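Local coordinates for chintase (Rhizomucor miehei, PDB 5YUQ), which probably hydrolyses chitin as a family 18 glycoside hydrolase, cutting the beta-1,4 bonds between N-acetylglucosamine units in a tunnel-shaped active site, at residues S61-G66 with N103-Y108; M179-N184 with P233-V238. All blocks are in the same frame, centred on the assembly; numbering follows the deposited sequence.

Contact 1: S61-G66 with N103-Y108; sequences SLSVGG and NLDWEY
Strands 61-65 and 103-105 run parallel with Ser63 beside Asn103 and Val64 beside Leu104, their short axes 20° apart. They are neighbouring staves of the TIM barrel, and they carry two family 18 signatures, the SxGG sequence Ser63-Gly66 and the end of the family's DxxDxDxE motif, in which Asn103 stands at the place of the middle aspartate, and which closes on Asp105 and Glu107. Four backbone bonds, all 2.8 Å, join them: Asn103 N to Leu62 O, Val64 N to Asn103 O, Asp105 N to Val64 O and Gly66 N to Asp105 O. Gly65 has a positive phi, at which a side chain would jam against the preceding carbonyl, and the chain turns there while still delivering the last of these bonds.

Inside the barrel, Ser63 and Asn103 lie on one face of the sheet. Ser63 OG donates to Asn103 OD1 at 2.8 Å, in the carbonyl plane and on a lone pair. Both side chains extend opposite their own backbone N (chi1 -171° for Ser63, 172° for Asn103), which brings hydroxyl and amide alongside each other. Tyr7 OH also bonds OD1, and Thr146 OG1 takes ND2, so both ends of the amide are engaged and its rotation is fixed.

On the other face Val64 and Leu104 point the same way side by side, with Val64 CB 3.8 Å from Leu104 CD2. Phe73 covers the valine and helix 124-139 covers the leucine.

At the C-terminal mouth, where by family analogy Glu107 is probably the general acid, the Asp105 carboxylate lies against the glycine backbone, OD2 being 3.6 Å from Gly66 CA. Glu107 OE1 packs 4.0 Å from Gly66 C. The two carboxylates come together beside this turn, Asp105 OD1 standing 2.9 Å from Glu107 OE2.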
loop_
_atom_site.group_PDB
_atom_site.type_symbol
_atom_site.label_atom_id
_atom_site.label_comp_id
_atom_site.label_asym_id
_atom_site.label_seq_id
_atom_site.Cartn_x
_atom_site.Cartn_y
_atom_site.Cartn_z
ATOM N N SER A 61 9.972 -10.819 4.163
ATOM C CA SER A 61 8.981 -11.483 3.337
ATOM C C SER A 61 9.104 -11.000 1.909
ATOM O O SER A 61 9.511 -9.872 1.667
ATOM C CB SER A 61 7.567 -11.153 3.814
ATOM O OG SER A 61 7.330 -11.675 5.108
ATOM N N LEU A 62 8.734 -11.855 0.967
ATOM C CA LEU A 62 8.594 -11.446 -0.421
ATOM C C LEU A 62 7.141 -11.087 -0.678
ATOM O O LEU A 62 6.236 -11.843 -0.303
ATOM C CB LEU A 62 9.009 -12.584 -1.349
ATOM C CG LEU A 62 8.876 -12.348 -2.851
ATOM C CD1 LEU A 62 9.781 -11.213 -3.295
ATOM C CD2 LEU A 62 9.194 -13.636 -3.593
ATOM N N SER A 63 6.927 -9.925 -1.290
ATOM C CA SER A 63 5.594 -9.516 -1.704
ATOM C C SER A 63 5.339 -9.989 -3.121
ATOM O O SER A 63 6.138 -9.733 -4.028
ATOM C CB SER A 63 5.423 -8.002 -1.609
ATOM O OG SER A 63 4.060 -7.644 -1.817
ATOM N N VAL A 64 4.210 -10.667 -3.299
ATOM C CA VAL A 64 3.849 -11.272 -4.570
ATOM C C VAL A 64 2.622 -10.564 -5.124
ATOM O O VAL A 64 1.575 -10.522 -4.471
ATOM C CB VAL A 64 3.529 -12.778 -4.374
ATOM C CG1 VAL A 64 3.049 -13.412 -5.676
ATOM C CG2 VAL A 64 4.750 -13.506 -3.833
ATOM N N GLY A 65 2.745 -10.000 -6.320
ATOM C CA GLY A 65 1.633 -9.284 -6.922
ATOM C C GLY A 65 2.001 -7.835 -7.150
ATOM O O GLY A 65 2.972 -7.544 -7.851
ATOM N N GLY A 66 1.244 -6.926 -6.540
ATOM C CA GLY A 66 1.430 -5.502 -6.751
ATOM C C GLY A 66 0.563 -5.024 -7.898
ATOM O O GLY A 66 -0.107 -5.818 -8.551
ATOM N N ASN A 103 4.059 -12.156 1.411
ATOM C CA ASN A 103 3.051 -11.118 1.501
ATOM C C ASN A 103 2.311 -11.095 0.170
ATOM O O ASN A 103 2.882 -10.723 -0.846
ATOM C CB ASN A 103 3.744 -9.767 1.758
ATOM C CG ASN A 103 2.788 -8.583 1.678
ATOM O OD1 ASN A 103 2.810 -7.811 0.718
ATOM N ND2 ASN A 103 1.964 -8.421 2.706
ATOM N N LEU A 104 1.045 -11.497 0.156
ATOM C CA LEU A 104 0.312 -11.569 -1.105
ATOM C C LEU A 104 -0.409 -10.250 -1.347
ATOM O O LEU A 104 -1.141 -9.770 -0.487
ATOM C CB LEU A 104 -0.652 -12.764 -1.125
ATOM C CG LEU A 104 0.031 -14.114 -0.874
ATOM C CD1 LEU A 104 -0.933 -15.270 -1.155
ATOM C CD2 LEU A 104 1.317 -14.261 -1.676
ATOM N N ASP A 105 -0.150 -9.643 -2.505
ATOM C CA ASP A 105 -0.643 -8.307 -2.830
ATOM C C ASP A 105 -1.428 -8.336 -4.141
ATOM O O ASP A 105 -1.110 -7.654 -5.109
ATOM C CB ASP A 105 0.546 -7.333 -2.911
ATOM C CG ASP A 105 0.131 -5.877 -2.975
ATOM O OD1 ASP A 105 -1.062 -5.547 -2.789
ATOM O OD2 ASP A 105 1.017 -5.030 -3.212
ATOM N N TRP A 106 -2.467 -9.149 -4.158
ATOM C CA TRP A 106 -3.386 -9.201 -5.280
ATOM C C TRP A 106 -4.249 -7.946 -5.264
ATOM O O TRP A 106 -4.988 -7.695 -4.306
ATOM C CB TRP A 106 -4.252 -10.449 -5.111
ATOM C CG TRP A 106 -5.240 -10.740 -6.202
ATOM C CD1 TRP A 106 -5.535 -9.973 -7.291
ATOM C CD2 TRP A 106 -6.065 -11.906 -6.295
ATOM N NE1 TRP A 106 -6.501 -10.593 -8.058
ATOM C CE2 TRP A 106 -6.842 -11.778 -7.462
ATOM C CE3 TRP A 106 -6.218 -13.046 -5.499
ATOM C CZ2 TRP A 106 -7.749 -12.752 -7.861
ATOM C CZ3 TRP A 106 -7.126 -14.011 -5.889
ATOM C CH2 TRP A 106 -7.880 -13.859 -7.064
ATOM N N GLU A 107 -4.147 -7.158 -6.327
ATOM C CA GLU A 107 -4.896 -5.919 -6.438
ATOM C C GLU A 107 -5.794 -5.998 -7.678
ATOM O O GLU A 107 -5.382 -5.538 -8.739
ATOM C CB GLU A 107 -3.937 -4.718 -6.530
ATOM C CG GLU A 107 -3.005 -4.602 -5.320
ATOM C CD GLU A 107 -2.133 -3.352 -5.343
ATOM O OE1 GLU A 107 -2.216 -2.561 -6.304
ATOM O OE2 GLU A 107 -1.363 -3.155 -4.381
ATOM N N TYR A 108 -7.009 -6.557 -7.582
ATOM C CA TYR A 108 -7.642 -7.026 -6.347
ATOM C C TYR A 108 -8.528 -8.217 -6.685
ATOM O O TYR A 108 -8.917 -8.388 -7.839
ATOM C CB TYR A 108 -8.546 -5.929 -5.773
ATOM C CG TYR A 108 -7.864 -4.609 -5.563
ATOM C CD1 TYR A 108 -7.205 -4.330 -4.374
ATOM C CD2 TYR A 108 -7.873 -3.631 -6.554
ATOM C CE1 TYR A 108 -6.571 -3.123 -4.176
ATOM C CE2 TYR A 108 -7.236 -2.421 -6.366
ATOM C CZ TYR A 108 -6.591 -2.170 -5.171
ATOM O OH TYR A 108 -5.959 -0.966 -4.965
#

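Contact 2: M179-N184 with P233-V238; sequences MAYDVN and PFYGRV
Asp182 OD1 is gripped between Tyr235 and Arg237, which reach it from opposite faces of the carboxylate plane. Tyr235 OH donates at 2.6 Å to Asp182 OD1, 49° out of that plane, while the oxygen lies at the edge of the tyrosine ring. Arg237 NH2 makes the salt bridge, 2.8 Å to Asp182 OD1 and 62° out of the carboxylate plane, yet the acceptor stays almost within the guanidinium plane. Arg237 NH1 adds a weak bond to the same oxygen. With carboxylate and guanidinium planes 73° apart, the pair meets through one oxygen instead of as a two-oxygen fork. A bend at chi3 of Arg237 turns the group toward the aspartate, and Ser282 O holds its NE.

The same phenol oxygen also packs against Tyr181, which crosses Tyr235 at about a right angle, its CD1 3.3 Å from Tyr235 OH. On the same side of the Tyr181 ring, nearer CD2, Pro233 slides past it in the opposite direction, Tyr181 CB 4.0 Å from Pro233 CB, and Trp350 also touches the Tyr181 side chain. Arg237 NH1 further donates to a water at 2.8 Å.

Met179-Asp182 matches the MxYD sequence that follows a barrel strand in family 18 chitinases, here tied to strand 228-240; in relatives its tyrosine and aspartate line the substrate cleft.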
loop_
_atom_site.group_PDB
_atom_site.type_symbol
_atom_site.label_atom_id
_atom_site.label_comp_id
_atom_site.label_asym_id
_atom_site.label_seq_id
_atom_site.Cartn_x
_atom_site.Cartn_y
_atom_site.Cartn_z
ATOM N N MET A 179 -3.900 -0.925 2.901
ATOM C CA MET A 179 -3.296 0.105 2.069
ATOM C C MET A 179 -4.120 1.381 2.135
ATOM O O MET A 179 -4.823 1.742 1.192
ATOM C CB MET A 179 -3.131 -0.404 0.639
ATOM C CG MET A 179 -2.130 -1.553 0.563
ATOM S SD MET A 179 -1.957 -2.269 -1.078
ATOM C CE MET A 179 -2.075 -0.798 -2.104
ATOM N N ALA A 180 -4.037 2.055 3.278
ATOM C CA ALA A 180 -4.776 3.290 3.499
ATOM C C ALA A 180 -4.041 4.469 2.892
ATOM O O ALA A 180 -3.677 5.414 3.581
ATOM C CB ALA A 180 -4.976 3.512 4.985
ATOM N N TYR A 181 -3.830 4.396 1.588
ATOM C CA TYR A 181 -3.197 5.464 0.851
ATOM C C TYR A 181 -3.682 5.340 -0.582
ATOM O O TYR A 181 -4.387 4.384 -0.908
ATOM C CB TYR A 181 -1.668 5.409 0.978
ATOM C CG TYR A 181 -1.026 4.037 0.923
ATOM C CD1 TYR A 181 -0.959 3.328 -0.263
ATOM C CD2 TYR A 181 -0.424 3.487 2.046
ATOM C CE1 TYR A 181 -0.354 2.083 -0.327
ATOM C CE2 TYR A 181 0.203 2.245 1.994
ATOM C CZ TYR A 181 0.237 1.552 0.803
ATOM O OH TYR A 181 0.856 0.326 0.729
ATOM N N ASP A 182 -3.349 6.323 -1.413
ATOM C CA ASP A 182 -3.938 6.441 -2.744
ATOM C C ASP A 182 -5.456 6.431 -2.648
ATOM O O ASP A 182 -6.138 5.876 -3.512
ATOM C CB ASP A 182 -3.469 5.322 -3.676
ATOM C CG ASP A 182 -1.974 5.303 -3.862
ATOM O OD1 ASP A 182 -1.315 6.341 -3.635
ATOM O OD2 ASP A 182 -1.455 4.236 -4.241
ATOM N N VAL A 183 -5.983 7.050 -1.602
ATOM C CA VAL A 183 -7.415 6.998 -1.349
ATOM C C VAL A 183 -8.164 7.891 -2.328
ATOM O O VAL A 183 -9.157 7.471 -2.931
ATOM C CB VAL A 183 -7.756 7.388 0.096
ATOM C CG1 VAL A 183 -9.268 7.474 0.266
ATOM C CG2 VAL A 183 -7.168 6.375 1.070
ATOM N N ASN A 184 -7.676 9.113 -2.514
ATOM C CA ASN A 184 -8.327 10.024 -3.437
ATOM C C ASN A 184 -7.469 10.336 -4.649
ATOM O O ASN A 184 -6.242 10.206 -4.607
ATOM C CB ASN A 184 -8.736 11.297 -2.709
ATOM C CG ASN A 184 -9.774 11.028 -1.651
ATOM O OD1 ASN A 184 -10.926 10.755 -1.968
ATOM N ND2 ASN A 184 -9.372 11.088 -0.390
ATOM N N PRO A 233 1.931 6.048 3.874
ATOM C CA PRO A 233 2.769 6.416 2.731
ATOM C C PRO A 233 3.953 7.290 3.127
ATOM O O PRO A 233 3.838 8.109 4.046
ATOM C CB PRO A 233 1.803 7.229 1.868
ATOM C CG PRO A 233 0.946 7.937 2.881
ATOM C CD PRO A 233 0.788 6.966 4.041
ATOM N N PHE A 234 5.082 7.112 2.444
ATOM C CA PHE A 234 6.217 8.029 2.588
ATOM C C PHE A 234 6.269 8.967 1.384
ATOM O O PHE A 234 7.334 9.456 0.996
ATOM C CB PHE A 234 7.538 7.264 2.720
ATOM C CG PHE A 234 7.847 6.784 4.123
ATOM C CD1 PHE A 234 6.862 6.722 5.102
ATOM C CD2 PHE A 234 9.137 6.405 4.459
ATOM C CE1 PHE A 234 7.172 6.276 6.400
ATOM C CE2 PHE A 234 9.450 5.964 5.741
ATOM C CZ PHE A 234 8.464 5.893 6.709
ATOM N N TYR A 235 5.096 9.219 0.807
ATOM C CA TYR A 235 4.946 10.097 -0.346
ATOM C C TYR A 235 3.606 10.799 -0.236
ATOM O O TYR A 235 2.747 10.397 0.558
ATOM C CB TYR A 235 4.963 9.276 -1.644
ATOM C CG TYR A 235 3.788 8.314 -1.760
ATOM C CD1 TYR A 235 3.820 7.068 -1.141
ATOM C CD2 TYR A 235 2.655 8.657 -2.477
ATOM C CE1 TYR A 235 2.758 6.201 -1.229
ATOM C CE2 TYR A 235 1.577 7.791 -2.572
ATOM C CZ TYR A 235 1.639 6.564 -1.948
ATOM O OH TYR A 235 0.589 5.671 -2.019
ATOM N N GLY A 236 3.431 11.835 -1.047
ATOM C CA GLY A 236 2.149 12.485 -1.195
ATOM C C GLY A 236 1.746 12.468 -2.656
ATOM O O GLY A 236 2.437 11.875 -3.488
ATOM N N ARG A 237 0.630 13.109 -2.972
ATOM C CA ARG A 237 0.172 13.176 -4.360
ATOM C C ARG A 237 -0.270 14.581 -4.703
ATOM O O ARG A 237 -0.897 15.256 -3.884
ATOM C CB ARG A 237 -0.982 12.203 -4.600
ATOM C CG ARG A 237 -1.701 12.413 -5.932
ATOM C CD ARG A 237 -2.565 11.212 -6.327
ATOM N NE ARG A 237 -1.742 10.015 -6.482
ATOM C CZ ARG A 237 -1.580 9.100 -5.540
ATOM N NH1 ARG A 237 -2.214 9.224 -4.379
ATOM N NH2 ARG A 237 -0.799 8.056 -5.761
ATOM N N VAL A 238 0.073 15.032 -5.907
ATOM C CA VAL A 238 -0.441 16.301 -6.390
ATOM C C VAL A 238 -1.697 16.116 -7.236
ATOM O O VAL A 238 -1.839 15.130 -7.962
ATOM C CB VAL A 238 0.617 17.114 -7.182
ATOM C CG1 VAL A 238 1.733 17.571 -6.255
ATOM C CG2 VAL A 238 1.163 16.309 -8.354
HETATM O O HOH W 1 -4.258 10.807 -3.394
#

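How the contacts relate
Contact 1 joins strands 59-65 and 101-105 of the TIM barrel, contact 2 the loop after strand 175-178 and strand 228-240; strand 144-149 lies between 101-105 and 175-178. The centres are about 18 Å apart, yet the contacts meet at the mouth: in one of the two conformers of Met179, its CE packs 3.4 Å from Glu107 OE2 and its SD lies 3.8 Å from Asp105 OD1, a meeting that is therefore tentative. Tyr181 OH is 6.6 Å from Glu107 OE2, and Asp182 OD2 7.4 Å from it. Such spacing is consistent with both contacts bordering one chitin-binding site, contact 1 supplying the presumed acid glutamate and contact 2 the tyrosine and aspartate that in relatives line the cleft.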